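Local coordinates for uncharacterized protein (PDB 4RXV), which is uncharacterized in detail but probably acts as a Legionella effector, this chain being its N-terminal part with a predicted RavJ-type, papain-like cysteine peptidase domain, at residues M2-Q7 and L114-I119; E11-E16 and A184-K189. One frame throughout, in Å; residues are numbered along the deposited sequence.

Interaction 1: residues M2-Q7 and L114-I119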
# COMPACT_ATOMS: atom_id res chain seq x y z
N MET A 2 -18.25 -5.29 19.32
CA MET A 2 -17.44 -5.78 18.21
C MET A 2 -16.22 -4.89 17.94
O MET A 2 -16.24 -3.68 18.20
CB MET A 2 -18.30 -5.85 16.93
CG MET A 2 -19.43 -6.86 16.99
SD MET A 2 -20.34 -6.95 15.42
CE MET A 2 -21.10 -5.34 15.37
N ALA A 3 -15.16 -5.49 17.42
CA ALA A 3 -14.02 -4.74 16.91
C ALA A 3 -14.31 -4.21 15.52
O ALA A 3 -15.36 -4.49 14.94
CB ALA A 3 -12.81 -5.64 16.88
N ILE A 4 -13.36 -3.45 14.96
CA ILE A 4 -13.51 -2.98 13.59
C ILE A 4 -13.49 -4.16 12.62
O ILE A 4 -12.71 -5.10 12.77
CB ILE A 4 -12.42 -1.94 13.24
CG1 ILE A 4 -12.73 -1.29 11.89
CG2 ILE A 4 -11.01 -2.55 13.28
CD1 ILE A 4 -11.85 -0.10 11.53
N ALA A 5 -14.42 -4.14 11.67
CA ALA A 5 -14.60 -5.21 10.70
C ALA A 5 -13.79 -4.97 9.42
O ALA A 5 -13.55 -3.81 9.06
CB ALA A 5 -16.07 -5.31 10.33
N PRO A 6 -13.45 -6.05 8.70
CA PRO A 6 -12.79 -5.89 7.41
C PRO A 6 -13.51 -4.88 6.50
O PRO A 6 -12.85 -4.08 5.83
CB PRO A 6 -12.77 -7.31 6.85
CG PRO A 6 -12.67 -8.18 8.08
CD PRO A 6 -13.54 -7.47 9.09
N GLN A 7 -14.84 -4.87 6.47
CA GLN A 7 -15.55 -3.95 5.59
C GLN A 7 -15.21 -2.49 5.87
O GLN A 7 -15.05 -1.70 4.94
CB GLN A 7 -17.07 -4.14 5.71
CG GLN A 7 -17.88 -3.14 4.88
CD GLN A 7 -19.37 -3.25 5.12
OE1 GLN A 7 -19.86 -2.88 6.18
NE2 GLN A 7 -20.09 -3.75 4.12
N LEU A 114 -1.94 2.27 10.45
CA LEU A 114 -1.29 2.57 11.71
C LEU A 114 -1.89 3.80 12.37
O LEU A 114 -1.76 3.98 13.57
CB LEU A 114 0.24 2.72 11.51
CG LEU A 114 0.97 1.39 11.30
CD1 LEU A 114 2.31 1.58 10.66
CD2 LEU A 114 1.12 0.64 12.61
N ASP A 115 -2.50 4.68 11.59
CA ASP A 115 -3.08 5.91 12.09
C ASP A 115 -4.47 5.70 12.67
O ASP A 115 -5.03 6.64 13.20
CB ASP A 115 -3.16 6.94 10.96
CG ASP A 115 -3.47 8.32 11.46
OD1 ASP A 115 -2.72 8.81 12.32
OD2 ASP A 115 -4.48 8.90 11.00
N ASP A 116 -5.03 4.50 12.54
CA ASP A 116 -6.39 4.22 12.98
C ASP A 116 -6.42 3.57 14.36
O ASP A 116 -5.88 2.49 14.56
CB ASP A 116 -7.06 3.30 11.95
CG ASP A 116 -8.53 3.10 12.21
OD1 ASP A 116 -8.88 2.53 13.27
OD2 ASP A 116 -9.36 3.48 11.35
N PRO A 117 -7.10 4.19 15.33
CA PRO A 117 -7.06 3.64 16.69
C PRO A 117 -7.78 2.31 16.87
O PRO A 117 -7.38 1.50 17.70
CB PRO A 117 -7.74 4.73 17.53
CG PRO A 117 -8.59 5.46 16.56
CD PRO A 117 -7.88 5.44 15.26
N GLN A 118 -8.80 2.05 16.06
CA GLN A 118 -9.53 0.80 16.20
C GLN A 118 -8.78 -0.35 15.52
O GLN A 118 -8.92 -1.50 15.89
CB GLN A 118 -10.94 0.94 15.63
CG GLN A 118 -11.79 1.93 16.39
CD GLN A 118 -13.15 2.13 15.75
OE1 GLN A 118 -13.36 1.79 14.59
NE2 GLN A 118 -14.08 2.68 16.51
N ILE A 119 -7.96 -0.02 14.53
CA ILE A 119 -7.05 -1.02 13.97
C ILE A 119 -5.99 -1.38 15.02
O ILE A 119 -5.65 -2.54 15.17
CB ILE A 119 -6.41 -0.54 12.68
CG1 ILE A 119 -7.53 -0.35 11.66
CG2 ILE A 119 -5.32 -1.55 12.22
CD1 ILE A 119 -7.39 -1.21 10.44
O HOH W 1 -11.21 -2.61 16.84
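A single water ties Ile4 to Gln118: it donates to Gln118 O at 2.7 Å and accepts from Ile4 N at 3.0 Å, linking the backbones of 2-7 and 114-119. Ile4 carries the direct contact, and its two branches do different work. With CG1 anti to the backbone N (chi1 -171°), CG2 is left to lean on the Gln118 carbonyl, 3.5 Å from Gln118 O. CD1 of Ile4 has Ile119 CG1 at 4.3 Å on one side and, in the conformer modelled here, Gln118 OE1 at 3.9 Å on another. The Gln118 side chain has a second conformer; in the modelled one it crosses Ile4 at about a right angle, Ile4 CB lying 4.0 Å from Gln118 CB. The Gln118 turn is itself held by Asp116, whose OD1 accepts from Ile119 N at 3.0 Å, 36° out of the carboxylate plane, and more weakly from Gln118 N. Ile9 of helix 6-14 touches both Ile4 and Ile119. The arrangement is that of an Asp N-cap opening helix 117-122, against which the N-terminal arm packs just before its own helix begins.

Interaction 2: residues E11-E16 and A184-K189; sequences ERLKQE and ALAIPK
A buried leucine-leucine contact joins the last turns of helix 6-14 to the bend that follows helix 172-176, in the interior of the predicted peptidase domain. Leu13 and Leu185 lie closest in the backbone, 6.6 Å from CA to CA, and both point their CB atoms at the opposite segment. In each, CG stands anti to the carbonyl carbon (chi1 -67° and -60°), which brings a CD1 methyl beside the partner's CB. The side chains meet at a slant: Leu185 CD1 rests on Leu13 CB at 4.0 Å, and Leu13 CD1 returns to Leu185 CB at 4.1 Å. Leu13 CD1 also reaches Ala186 CB, likewise at 4.1 Å, so this one methyl touches two consecutive residues. At Ala186 the chain turns a corner; its phi of 67° and the pairing of Ala186 and Ile187 opposite Ile169 of strand 168-170 fit a G1 beta bulge. Val170 of that strand touches Leu13 as well, and Ser109 of helix 105-114 packs on the same leucine. At the margin, the aliphatic part of Lys14 skirts Leu185, CG to CD1 at 4.3 Å, before its amine turns away to a salt bridge in which Lys14 NZ meets Glu11 OE2 at 3.0 Å on the syn side. Arg12 of the helix binds Glu16, which lies beyond it: NH1 meets OE2 at 2.8 Å, nearly straight and in the guanidinium plane, but from above the carboxylate plane, and Tyr224 N donates to OE2 too.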
# COMPACT_ATOMS: atom_id res chain seq x y z
N GLU A 11 -13.31 0.17 3.52
CA GLU A 11 -13.90 1.46 3.22
C GLU A 11 -12.91 2.60 3.49
O GLU A 11 -12.80 3.51 2.68
CB GLU A 11 -15.19 1.67 4.00
CG GLU A 11 -16.36 0.86 3.44
CD GLU A 11 -16.65 1.15 1.96
OE1 GLU A 11 -16.56 2.35 1.56
OE2 GLU A 11 -16.94 0.19 1.18
N ARG A 12 -12.18 2.54 4.60
CA ARG A 12 -11.19 3.55 4.92
C ARG A 12 -10.12 3.61 3.80
O ARG A 12 -9.67 4.69 3.42
CB ARG A 12 -10.53 3.26 6.26
CG ARG A 12 -9.34 4.16 6.58
CD ARG A 12 -9.74 5.63 6.72
NE ARG A 12 -8.60 6.50 6.96
CZ ARG A 12 -7.93 7.12 6.01
NH1 ARG A 12 -8.22 6.93 4.73
NH2 ARG A 12 -6.93 7.91 6.34
N LEU A 13 -9.68 2.45 3.31
CA LEU A 13 -8.68 2.41 2.25
C LEU A 13 -9.26 2.90 0.92
O LEU A 13 -8.55 3.55 0.15
CB LEU A 13 -8.14 0.98 2.14
CG LEU A 13 -7.33 0.51 3.34
CD1 LEU A 13 -7.23 -1.00 3.38
CD2 LEU A 13 -5.92 1.14 3.35
N LYS A 14 -10.53 2.61 0.65
CA LYS A 14 -11.18 3.12 -0.55
C LYS A 14 -11.19 4.66 -0.58
O LYS A 14 -11.11 5.26 -1.64
CB LYS A 14 -12.60 2.54 -0.69
CG LYS A 14 -12.60 1.11 -1.15
CD LYS A 14 -13.94 0.43 -1.03
CE LYS A 14 -15.01 1.11 -1.83
NZ LYS A 14 -16.26 0.32 -1.78
N GLN A 15 -11.27 5.30 0.59
CA GLN A 15 -11.27 6.75 0.66
C GLN A 15 -10.00 7.34 0.07
O GLN A 15 -10.00 8.51 -0.29
CB GLN A 15 -11.46 7.23 2.09
CG GLN A 15 -12.83 6.94 2.64
CD GLN A 15 -12.97 7.32 4.09
OE1 GLN A 15 -12.92 6.48 4.96
NE2 GLN A 15 -13.14 8.60 4.34
N GLU A 16 -8.90 6.57 0.00
CA GLU A 16 -7.66 7.08 -0.52
C GLU A 16 -7.63 7.17 -2.04
O GLU A 16 -6.72 7.77 -2.59
CB GLU A 16 -6.48 6.25 0.00
CG GLU A 16 -6.34 6.35 1.50
CD GLU A 16 -6.20 7.79 1.94
OE1 GLU A 16 -5.18 8.43 1.60
OE2 GLU A 16 -7.10 8.31 2.62
N ALA A 184 -7.69 -6.48 -3.30
CA ALA A 184 -6.49 -5.75 -2.90
C ALA A 184 -6.53 -5.05 -1.57
O ALA A 184 -5.47 -4.84 -0.99
CB ALA A 184 -6.14 -4.74 -3.98
N LEU A 185 -7.68 -4.60 -1.10
CA LEU A 185 -7.75 -3.72 0.08
C LEU A 185 -8.42 -4.44 1.25
O LEU A 185 -9.65 -4.42 1.40
CB LEU A 185 -8.47 -2.41 -0.25
CG LEU A 185 -7.81 -1.56 -1.35
CD1 LEU A 185 -8.60 -0.29 -1.61
CD2 LEU A 185 -6.34 -1.23 -1.03
N ALA A 186 -7.59 -5.05 2.10
CA ALA A 186 -7.97 -5.72 3.33
C ALA A 186 -8.79 -6.97 3.03
O ALA A 186 -9.95 -7.10 3.43
CB ALA A 186 -8.68 -4.78 4.28
N ILE A 187 -8.16 -7.90 2.31
CA ILE A 187 -8.81 -9.13 1.87
C ILE A 187 -7.94 -10.34 2.17
O ILE A 187 -6.72 -10.25 2.28
CB ILE A 187 -9.20 -9.09 0.34
CG1 ILE A 187 -8.04 -9.37 -0.66
CG2 ILE A 187 -9.93 -7.80 -0.01
CD1 ILE A 187 -6.89 -8.47 -0.65
N PRO A 188 -8.57 -11.51 2.32
CA PRO A 188 -7.79 -12.73 2.51
C PRO A 188 -7.04 -13.15 1.26
O PRO A 188 -7.39 -12.76 0.14
CB PRO A 188 -8.84 -13.78 2.89
CG PRO A 188 -10.10 -13.25 2.32
CD PRO A 188 -10.01 -11.77 2.32
N LYS A 189 -6.02 -13.99 1.43
CA LYS A 189 -5.18 -14.39 0.30
C LYS A 189 -5.95 -15.02 -0.84
O LYS A 189 -5.58 -14.83 -1.99
CB LYS A 189 -4.05 -15.31 0.76
CG LYS A 189 -4.49 -16.64 1.32
CD LYS A 189 -3.29 -17.48 1.72
CE LYS A 189 -3.66 -18.93 1.99
NZ LYS A 189 -4.69 -19.04 3.06

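Overall arrangement
From the N terminus, the chain enters interaction 1 through the arm before helix 6-14 and interaction 2 through the C-terminal part of that helix. Interaction 1 closes a loop of 106 residues at the start of helix 117-122; interaction 2 closes one of 167 residues at the bend beyond helix 172-176. Because the partners follow in the same order, the two loops cross and do not nest. Their centres are 12 Å apart, on the same side of the chain's centre. Helix 6-14 therefore links a partly buried site, about 17 Å from the chain's centre, with a buried one beside edge strand 168-170 of the antiparallel sheet.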